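Peroxisomal membrane protein PEX15 (Saccharomyces cerevisiae, PDB 5VXV) anchors the AAA-ATPase subunits Pex1 and Pex6 to the peroxisomal membrane as their docking factor, for extraction of the receptor Pex5. Local coordinates at residues A[53-58]-A[106-111]; A[90-95]-A[140-145]; A[169-174]-A[199-204]. One frame throughout, in Å; residues are numbered along the deposited sequence. Where two conformers were deposited one is given.

Contact 1 of 3, residues A[53-58]-A[106-111]; sequences PSFTKL and QFNLTD
F107 leans from the last turn of helix 91-108 against the loop 53-58. Its CB lies 3.8 Å from CG2 of T56. One bond further out the ring begins, and its CG and CD2 both lie against S54 CB, CD2 the nearer at 3.6 Å. CE2 then reaches the backbone: it stands 3.6 Å from the carbonyl O of P53. S54 and P53 meet the ring obliquely, while CG of Q106, the preceding residue, sits over the centre of one face, 3.7 Å above the plane. In F107, CG anti to the carbonyl carbon (chi1 -61°), beside the residue's own backbone N, brings the ring up to P53 and S54. The methyl of T56 also touches the carbonyl O of F107, and it lies 3.8 Å from ND2 of N108. Meanwhile the hydroxyls of S54 and T56 bind each other, OG to OG1 at 3.0 Å, which ties the loop's two small polar side chains together, while the methyl CG2 of T56 meets the helix end.

The N108 and F55 side chains cross at about a right angle, yet the amide and ring planes are only 25° apart, with OD1 near the plane of the F55 ring at its edge and 3.6 Å from F55 CB. A water joins the two, accepting from F55 N and donating to N108 OD1 at 2.6 Å. The ring of F55 itself leads away, onto I66 of helix 60-70 and onto K103 and V104 of helix 91-108. The loop linking helices 39-51 and 60-70, in the predicted cytoplasmic part of PEX15, is thus fitted to the end of helix 91-108 by van der Waals contact, and the polar link across this surface contact is solvent-mediated.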
loop_
_atom_site.group_PDB
_atom_site.type_symbol
_atom_site.label_atom_id
_atom_site.label_comp_id
_atom_site.label_asym_id
_atom_site.label_seq_id
_atom_site.Cartn_x
_atom_site.Cartn_y
_atom_site.Cartn_z
ATOM N N PRO A 53 10.532 5.731 -5.965
ATOM C CA PRO A 53 11.011 4.336 -5.916
ATOM C C PRO A 53 11.313 3.874 -4.504
ATOM O O PRO A 53 11.019 2.727 -4.145
ATOM C CB PRO A 53 12.277 4.358 -6.786
ATOM C CG PRO A 53 12.180 5.582 -7.609
ATOM C CD PRO A 53 11.362 6.573 -6.844
ATOM N N SER A 54 11.903 4.749 -3.695
ATOM C CA SER A 54 12.199 4.463 -2.299
ATOM C C SER A 54 12.360 5.797 -1.583
ATOM O O SER A 54 12.392 6.858 -2.210
ATOM C CB SER A 54 13.455 3.600 -2.153
ATOM O OG SER A 54 14.622 4.351 -2.424
ATOM N N PHE A 55 12.484 5.731 -0.259
ATOM C CA PHE A 55 12.631 6.923 0.570
ATOM C C PHE A 55 14.071 7.167 1.005
ATOM O O PHE A 55 14.320 8.066 1.815
ATOM C CB PHE A 55 11.739 6.817 1.805
ATOM C CG PHE A 55 10.286 6.614 1.493
ATOM C CD1 PHE A 55 9.676 7.319 0.469
ATOM C CD2 PHE A 55 9.531 5.712 2.221
ATOM C CE1 PHE A 55 8.338 7.133 0.182
ATOM C CE2 PHE A 55 8.193 5.520 1.939
ATOM C CZ PHE A 55 7.595 6.230 0.917
ATOM N N THR A 56 15.024 6.428 0.449
ATOM C CA THR A 56 16.388 6.402 0.960
ATOM C C THR A 56 17.306 7.459 0.361
ATOM O O THR A 56 18.346 7.754 0.959
ATOM C CB THR A 56 17.008 5.020 0.723
ATOM O OG1 THR A 56 17.059 4.749 -0.683
ATOM C CG2 THR A 56 16.188 3.945 1.419
ATOM N N LYS A 57 16.963 8.033 -0.790
ATOM C CA LYS A 57 17.827 9.006 -1.447
ATOM C C LYS A 57 17.479 10.446 -1.092
ATOM O O LYS A 57 18.076 11.369 -1.655
ATOM C CB LYS A 57 17.762 8.825 -2.967
ATOM N N LEU A 58 16.544 10.659 -0.175
ATOM C CA LEU A 58 16.068 11.992 0.158
ATOM C C LEU A 58 16.893 12.594 1.293
ATOM O O LEU A 58 17.655 11.909 1.977
ATOM C CB LEU A 58 14.590 11.934 0.542
ATOM C CG LEU A 58 13.676 11.256 -0.482
ATOM C CD1 LEU A 58 12.306 10.979 0.117
ATOM C CD2 LEU A 58 13.549 12.105 -1.738
ATOM N N GLN A 106 11.062 -2.390 3.082
ATOM C CA GLN A 106 11.893 -2.994 2.047
ATOM C C GLN A 106 13.247 -2.302 1.926
ATOM O O GLN A 106 14.269 -2.968 1.722
ATOM C CB GLN A 106 11.146 -2.955 0.714
ATOM C CG GLN A 106 11.885 -3.587 -0.449
ATOM C CD GLN A 106 11.063 -3.569 -1.722
ATOM O OE1 GLN A 106 9.914 -3.126 -1.727
ATOM N NE2 GLN A 106 11.647 -4.048 -2.813
ATOM N N PHE A 107 13.283 -0.973 2.044
ATOM C CA PHE A 107 14.487 -0.214 1.730
ATOM C C PHE A 107 15.096 0.534 2.908
ATOM O O PHE A 107 16.316 0.717 2.929
ATOM C CB PHE A 107 14.199 0.799 0.609
ATOM C CG PHE A 107 13.748 0.167 -0.678
ATOM C CD1 PHE A 107 14.621 -0.602 -1.430
ATOM C CD2 PHE A 107 12.455 0.345 -1.138
ATOM C CE1 PHE A 107 14.211 -1.185 -2.616
ATOM C CE2 PHE A 107 12.039 -0.233 -2.322
ATOM C CZ PHE A 107 12.918 -1.000 -3.062
ATOM N N ASN A 108 14.298 0.982 3.876
ATOM C CA ASN A 108 14.845 1.740 4.995
ATOM C C ASN A 108 15.346 0.856 6.127
ATOM O O ASN A 108 16.197 1.299 6.907
ATOM C CB ASN A 108 13.800 2.718 5.537
ATOM C CG ASN A 108 13.617 3.927 4.642
ATOM O OD1 ASN A 108 12.674 3.996 3.856
ATOM N ND2 ASN A 108 14.527 4.892 4.757
ATOM N N LEU A 109 14.852 -0.373 6.235
ATOM C CA LEU A 109 15.328 -1.308 7.243
ATOM C C LEU A 109 16.448 -2.167 6.675
ATOM O O LEU A 109 16.359 -2.662 5.547
ATOM C CB LEU A 109 14.186 -2.199 7.735
ATOM C CG LEU A 109 13.007 -1.488 8.403
ATOM C CD1 LEU A 109 11.972 -2.503 8.869
ATOM C CD2 LEU A 109 13.470 -0.626 9.572
ATOM N N THR A 110 17.507 -2.339 7.466
ATOM C CA THR A 110 18.661 -3.132 7.062
ATOM C C THR A 110 18.691 -4.512 7.701
ATOM O O THR A 110 19.160 -5.464 7.069
ATOM C CB THR A 110 19.961 -2.401 7.418
ATOM O OG1 THR A 110 20.113 -2.355 8.842
ATOM C CG2 THR A 110 19.951 -0.979 6.869
ATOM N N ASP A 111 18.201 -4.644 8.931
ATOM C CA ASP A 111 18.258 -5.912 9.650
ATOM C C ASP A 111 17.102 -6.803 9.211
ATOM O O ASP A 111 15.932 -6.446 9.390
ATOM C CB ASP A 111 18.215 -5.664 11.156
ATOM C CG ASP A 111 18.293 -6.946 11.961
ATOM O OD1 ASP A 111 18.634 -7.997 11.380
ATOM O OD2 ASP A 111 18.022 -6.898 13.180
HETATM O O HOH W 1 12.118 3.372 1.433
#

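Contact 2 of 3, residues A[90-95]-A[140-145]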
loop_
_atom_site.group_PDB
_atom_site.type_symbol
_atom_site.label_atom_id
_atom_site.label_comp_id
_atom_site.label_asym_id
_atom_site.label_seq_id
_atom_site.Cartn_x
_atom_site.Cartn_y
_atom_site.Cartn_z
ATOM N N LYS A 90 -12.353 5.266 -0.412
ATOM C CA LYS A 90 -11.136 5.573 -1.163
ATOM C C LYS A 90 -10.136 4.433 -0.977
ATOM O O LYS A 90 -9.065 4.601 -0.382
ATOM C CB LYS A 90 -10.554 6.926 -0.721
ATOM C CG LYS A 90 -11.390 8.118 -1.181
ATOM C CD LYS A 90 -10.777 9.461 -0.787
ATOM C CE LYS A 90 -9.377 9.632 -1.346
ATOM N NZ LYS A 90 -8.885 11.038 -1.246
ATOM N N LEU A 91 -10.484 3.263 -1.516
ATOM C CA LEU A 91 -9.634 2.092 -1.347
ATOM C C LEU A 91 -8.313 2.230 -2.097
ATOM O O LEU A 91 -7.294 1.695 -1.650
ATOM C CB LEU A 91 -10.386 0.846 -1.807
ATOM C CG LEU A 91 -9.697 -0.501 -1.588
ATOM C CD1 LEU A 91 -9.301 -0.693 -0.131
ATOM C CD2 LEU A 91 -10.620 -1.618 -2.037
ATOM N N LEU A 92 -8.300 2.938 -3.230
ATOM C CA LEU A 92 -7.050 3.087 -3.970
ATOM C C LEU A 92 -6.020 3.876 -3.168
ATOM O O LEU A 92 -4.816 3.627 -3.291
ATOM C CB LEU A 92 -7.308 3.754 -5.325
ATOM C CG LEU A 92 -8.215 2.996 -6.302
ATOM C CD1 LEU A 92 -8.272 3.701 -7.653
ATOM C CD2 LEU A 92 -7.760 1.551 -6.482
ATOM N N VAL A 93 -6.469 4.818 -2.336
ATOM C CA VAL A 93 -5.541 5.552 -1.481
ATOM C C VAL A 93 -5.067 4.675 -0.331
ATOM O O VAL A 93 -3.900 4.735 0.074
ATOM C CB VAL A 93 -6.199 6.848 -0.974
ATOM C CG1 VAL A 93 -5.279 7.574 -0.005
ATOM C CG2 VAL A 93 -6.545 7.742 -2.151
ATOM N N ILE A 94 -5.968 3.863 0.227
ATOM C CA ILE A 94 -5.570 2.862 1.212
ATOM C C ILE A 94 -4.470 1.980 0.639
ATOM O O ILE A 94 -3.479 1.673 1.313
ATOM C CB ILE A 94 -6.799 2.042 1.654
ATOM C CG1 ILE A 94 -7.711 2.910 2.526
ATOM C CG2 ILE A 94 -6.385 0.781 2.415
ATOM C CD1 ILE A 94 -9.120 2.384 2.673
ATOM N N ASN A 95 -4.614 1.581 -0.627
ATOM C CA ASN A 95 -3.598 0.748 -1.259
ATOM C C ASN A 95 -2.278 1.497 -1.403
ATOM O O ASN A 95 -1.206 0.924 -1.174
ATOM C CB ASN A 95 -4.098 0.260 -2.619
ATOM C CG ASN A 95 -5.230 -0.745 -2.494
ATOM O OD1 ASN A 95 -5.465 -1.297 -1.420
ATOM N ND2 ASN A 95 -5.936 -0.986 -3.592
ATOM N N THR A 140 -21.438 -2.628 -1.631
ATOM C CA THR A 140 -20.818 -1.429 -2.197
ATOM C C THR A 140 -19.302 -1.604 -2.304
ATOM O O THR A 140 -18.519 -0.754 -1.874
ATOM C CB THR A 140 -21.161 -0.193 -1.362
ATOM O OG1 THR A 140 -20.702 -0.368 -0.016
ATOM C CG2 THR A 140 -22.665 0.046 -1.344
ATOM N N ILE A 141 -18.868 -2.711 -2.922
ATOM C CA ILE A 141 -17.452 -3.054 -3.039
ATOM C C ILE A 141 -16.846 -2.388 -4.268
ATOM O O ILE A 141 -17.433 -2.399 -5.356
ATOM C CB ILE A 141 -17.262 -4.583 -3.117
ATOM C CG1 ILE A 141 -17.760 -5.270 -1.842
ATOM C CG2 ILE A 141 -15.788 -4.927 -3.382
ATOM C CD1 ILE A 141 -16.867 -5.094 -0.626
ATOM N N ASP A 142 -15.646 -1.833 -4.091
ATOM C CA ASP A 142 -14.789 -1.393 -5.194
ATOM C C ASP A 142 -14.035 -2.619 -5.695
ATOM O O ASP A 142 -13.026 -3.024 -5.114
ATOM C CB ASP A 142 -13.844 -0.294 -4.718
ATOM C CG ASP A 142 -12.862 0.156 -5.787
ATOM O OD1 ASP A 142 -12.857 -0.406 -6.900
ATOM O OD2 ASP A 142 -12.075 1.081 -5.494
ATOM N N VAL A 143 -14.532 -3.213 -6.781
ATOM C CA VAL A 143 -14.009 -4.495 -7.253
ATOM C C VAL A 143 -12.542 -4.363 -7.650
ATOM O O VAL A 143 -11.700 -5.181 -7.262
ATOM C CB VAL A 143 -14.874 -5.020 -8.414
ATOM C CG1 VAL A 143 -14.169 -6.129 -9.185
ATOM C CG2 VAL A 143 -16.210 -5.520 -7.885
ATOM N N VAL A 144 -12.214 -3.330 -8.427
ATOM C CA VAL A 144 -10.843 -3.170 -8.907
ATOM C C VAL A 144 -9.908 -2.838 -7.751
ATOM O O VAL A 144 -8.794 -3.371 -7.661
ATOM C CB VAL A 144 -10.781 -2.103 -10.015
ATOM C CG1 VAL A 144 -9.335 -1.848 -10.440
ATOM C CG2 VAL A 144 -11.606 -2.547 -11.209
ATOM N N GLY A 145 -10.340 -1.959 -6.849
ATOM C CA GLY A 145 -9.521 -1.645 -5.691
ATOM C C GLY A 145 -9.294 -2.848 -4.798
ATOM O O GLY A 145 -8.213 -3.014 -4.225
HETATM O O HOH W 2 -12.680 2.686 -3.367
#
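L91 and N95, one helical turn apart on helix 91-108, both turn toward G145 in the first turn of helix 143-161, and L92 comes in beside them. L91 extends CG anti to its backbone N (chi1 -175°), which lays CD2 against the peptide of G145, with L91 CD2 3.3 Å from G145 C. From L92 the methyl CD2 reaches the same glycine at CA, at 3.7 Å. The amide of N95 aims ND2 at the carbonyl O of G145, 3.1 Å away with an N-H...O angle of 161°. The acceptor lies almost in the amide plane, and the donor sits in the carbonyl plane on a lone pair. ND2 also binds OE1 of E148, so two acceptors of helix 143-161 share this nitrogen and fix the flip of the amide. With an alanine here in place of N95, the G145 carbonyl and the E148 carboxylate would probably each lose this donor, and the packing on L149 and I152 would be reduced.

In this largely alpha-helical domain, the start of helix 91-108 meets the capped start of helix 143-161. The CA atoms of L92 and G145 are 5.6 Å apart, consistent with the absence of a side chain at G145; a CB there would come tight against L91 CD2 and clash with D142 OD2. D142 is the N-cap of helix 143-161. Its OD1 accepts from G145 N at 3.0 Å, met from above the carboxylate plane. Its other oxygen, OD2, accepts a hydrogen bond from a water, and that water in turn accepts from L91 N at 2.9 Å, so the aspartate is tied to the first turns of both helices. Behind the contact, F129 and Y133 of helix 112-136 pack on L91, and the backbone N of D142 hydrogen-bonds to Y133 OH.

Contact 3 of 3, residues A[169-174]-A[199-204]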
loop_
_atom_site.group_PDB
_atom_site.type_symbol
_atom_site.label_atom_id
_atom_site.label_comp_id
_atom_site.label_asym_id
_atom_site.label_seq_id
_atom_site.Cartn_x
_atom_site.Cartn_y
_atom_site.Cartn_z
ATOM N N ASN A 169 -0.935 -21.369 -3.145
ATOM C CA ASN A 169 -1.189 -21.684 -1.743
ATOM C C ASN A 169 -1.207 -20.440 -0.867
ATOM O O ASN A 169 -1.767 -20.479 0.235
ATOM C CB ASN A 169 -0.138 -22.670 -1.235
ATOM C CG ASN A 169 -0.182 -23.995 -1.974
HETATM N N MSE A 170 -0.614 -19.343 -1.322
HETATM C CA MSE A 170 -0.662 -18.097 -0.574
HETATM C C MSE A 170 -2.079 -17.539 -0.555
HETATM O O MSE A 170 -2.532 -16.992 0.453
HETATM C CB MSE A 170 0.292 -17.076 -1.178
HETATM C CG MSE A 170 1.741 -17.486 -1.099
HETATM SE SE MSE A 170 2.853 -16.276 -2.115
HETATM C CE MSE A 170 4.565 -16.651 -1.257
ATOM N N TYR A 171 -2.776 -17.673 -1.684
ATOM C CA TYR A 171 -4.164 -17.232 -1.742
ATOM C C TYR A 171 -5.048 -18.122 -0.878
ATOM O O TYR A 171 -5.841 -17.629 -0.069
ATOM C CB TYR A 171 -4.664 -17.222 -3.186
ATOM C CG TYR A 171 -6.118 -16.828 -3.290
ATOM C CD1 TYR A 171 -6.502 -15.499 -3.179
ATOM C CD2 TYR A 171 -7.106 -17.780 -3.490
ATOM C CE1 TYR A 171 -7.829 -15.131 -3.263
ATOM C CE2 TYR A 171 -8.437 -17.422 -3.575
ATOM C CZ TYR A 171 -8.792 -16.096 -3.463
ATOM O OH TYR A 171 -10.114 -15.734 -3.550
ATOM N N TRP A 172 -4.919 -19.441 -1.028
ATOM C CA TRP A 172 -5.750 -20.346 -0.244
ATOM C C TRP A 172 -5.455 -20.220 1.245
ATOM O O TRP A 172 -6.369 -20.337 2.068
ATOM C CB TRP A 172 -5.550 -21.785 -0.721
ATOM C CG TRP A 172 -5.855 -21.963 -2.180
ATOM C CD1 TRP A 172 -5.016 -22.450 -3.141
ATOM C CD2 TRP A 172 -7.082 -21.641 -2.844
ATOM N NE1 TRP A 172 -5.649 -22.457 -4.362
ATOM C CE2 TRP A 172 -6.919 -21.964 -4.206
ATOM C CE3 TRP A 172 -8.307 -21.113 -2.419
ATOM C CZ2 TRP A 172 -7.933 -21.776 -5.145
ATOM C CZ3 TRP A 172 -9.313 -20.930 -3.353
ATOM C CH2 TRP A 172 -9.119 -21.260 -4.700
ATOM N N ALA A 173 -4.196 -19.962 1.611
ATOM C CA ALA A 173 -3.865 -19.770 3.020
ATOM C C ALA A 173 -4.559 -18.538 3.583
ATOM O O ALA A 173 -5.115 -18.577 4.687
ATOM C CB ALA A 173 -2.351 -19.657 3.197
ATOM N N LEU A 174 -4.529 -17.427 2.844
ATOM C CA LEU A 174 -5.233 -16.229 3.285
ATOM C C LEU A 174 -6.721 -16.502 3.463
ATOM O O LEU A 174 -7.333 -16.056 4.440
ATOM C CB LEU A 174 -5.008 -15.097 2.283
ATOM C CG LEU A 174 -5.775 -13.795 2.535
ATOM C CD1 LEU A 174 -5.408 -13.195 3.882
ATOM C CD2 LEU A 174 -5.500 -12.810 1.412
ATOM N N ALA A 199 -9.349 -13.706 -11.237
ATOM C CA ALA A 199 -8.295 -12.801 -11.682
ATOM C C ALA A 199 -7.044 -12.937 -10.823
ATOM O O ALA A 199 -5.925 -12.937 -11.349
ATOM C CB ALA A 199 -8.805 -11.361 -11.661
ATOM N N ILE A 200 -7.208 -13.045 -9.502
ATOM C CA ILE A 200 -6.052 -13.165 -8.617
ATOM C C ILE A 200 -5.287 -14.446 -8.920
ATOM O O ILE A 200 -4.053 -14.449 -9.011
ATOM C CB ILE A 200 -6.497 -13.105 -7.145
ATOM C CG1 ILE A 200 -7.028 -11.708 -6.820
ATOM C CG2 ILE A 200 -5.344 -13.464 -6.206
ATOM C CD1 ILE A 200 -7.736 -11.613 -5.489
ATOM N N LEU A 201 -6.004 -15.562 -9.069
ATOM C CA LEU A 201 -5.331 -16.824 -9.360
ATOM C C LEU A 201 -4.610 -16.764 -10.701
ATOM O O LEU A 201 -3.502 -17.297 -10.841
ATOM C CB LEU A 201 -6.337 -17.974 -9.327
ATOM C CG LEU A 201 -6.924 -18.258 -7.942
ATOM C CD1 LEU A 201 -8.161 -19.136 -8.048
ATOM C CD2 LEU A 201 -5.885 -18.909 -7.038
ATOM N N ASN A 202 -5.215 -16.110 -11.696
ATOM C CA ASN A 202 -4.540 -15.931 -12.978
ATOM C C ASN A 202 -3.289 -15.076 -12.820
ATOM O O ASN A 202 -2.242 -15.374 -13.410
ATOM C CB ASN A 202 -5.495 -15.302 -13.992
ATOM C CG ASN A 202 -4.866 -15.145 -15.363
ATOM O OD1 ASN A 202 -4.628 -16.129 -16.064
ATOM N ND2 ASN A 202 -4.602 -13.904 -15.757
ATOM N N SER A 203 -3.375 -14.006 -12.024
ATOM C CA SER A 203 -2.202 -13.174 -11.778
ATOM C C SER A 203 -1.087 -13.976 -11.118
ATOM O O SER A 203 0.089 -13.809 -11.457
ATOM C CB SER A 203 -2.576 -11.971 -10.913
ATOM O OG SER A 203 -3.455 -11.099 -11.601
ATOM N N ILE A 204 -1.434 -14.848 -10.167
ATOM C CA ILE A 204 -0.423 -15.678 -9.516
ATOM C C ILE A 204 0.247 -16.590 -10.537
ATOM O O ILE A 204 1.475 -16.745 -10.542
ATOM C CB ILE A 204 -1.049 -16.477 -8.357
ATOM C CG1 ILE A 204 -1.432 -15.535 -7.213
ATOM C CG2 ILE A 204 -0.082 -17.548 -7.847
ATOM C CD1 ILE A 204 -2.217 -16.200 -6.094
#
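L201 projects its two methyls from helix 196-217 into the angle between the aromatic side chains of Y171 and W172. CD2 touches the tyrosine ring at CD2, 3.9 Å away, and CD1 touches the indole at CZ2, also 3.9 Å. Y171 and W172 themselves form the hollow: CD2 of Y171 stands 3.7 Å above one indole face, offset toward the rim, and CZ3 of W172 lies in plane at the tyrosine edge. Both aromatic side chains cross L201 at about a right angle, and the leucine branch sits obliquely to each ring.

Y171 is in turn the bump that helix 168-177 sends the other way. With CG anti to the backbone N (chi1 178°), its ring reaches across between L201 and I200, CD2 meeting the leucine and CD1 meeting I200 CG2 at 3.8 Å. Nearer its root, CB is touched by CD1 of I204, one turn on from I200. The two short segments, of helices 168-177 and 196-217, run roughly antiparallel, at 145°, with their axes 10.6 Å apart, a wide spacing that suits a large aromatic side chain between them. I200, L201 and I204 together line one side of helix 196-217.

Beyond the ring, the hydroxyl of Y171 hydrogen-bonds to OE2 of E197, one turn before L201, so the polar end of the tyrosine is held by the same helix that its ring packs on. L185 of helix 181-187 also touches both Y171 and I200, while I150 and F155 of helix 143-161 back I200 and I204, respectively.

Overall arrangement
Contacts 1 and 2 share helix 91-108. Contact 2 uses its beginning and contact 1 its end, which puts their centres about 26 Å apart, on opposite sides of the chain's centre, with nearest atoms about 10 Å apart. Their segments alternate along the sequence. Contact 3 opens after both have closed. It lies nearer to contact 2, at about 19 Å between centres and about 8 Å between nearest atoms, and helix 143-161 connects them: its first turn is part of contact 2, and the helix also packs on contact 3. Contact 1 is about 28 Å from contact 3, centre to centre. Contact 1 lies at the surface; the other two are buried.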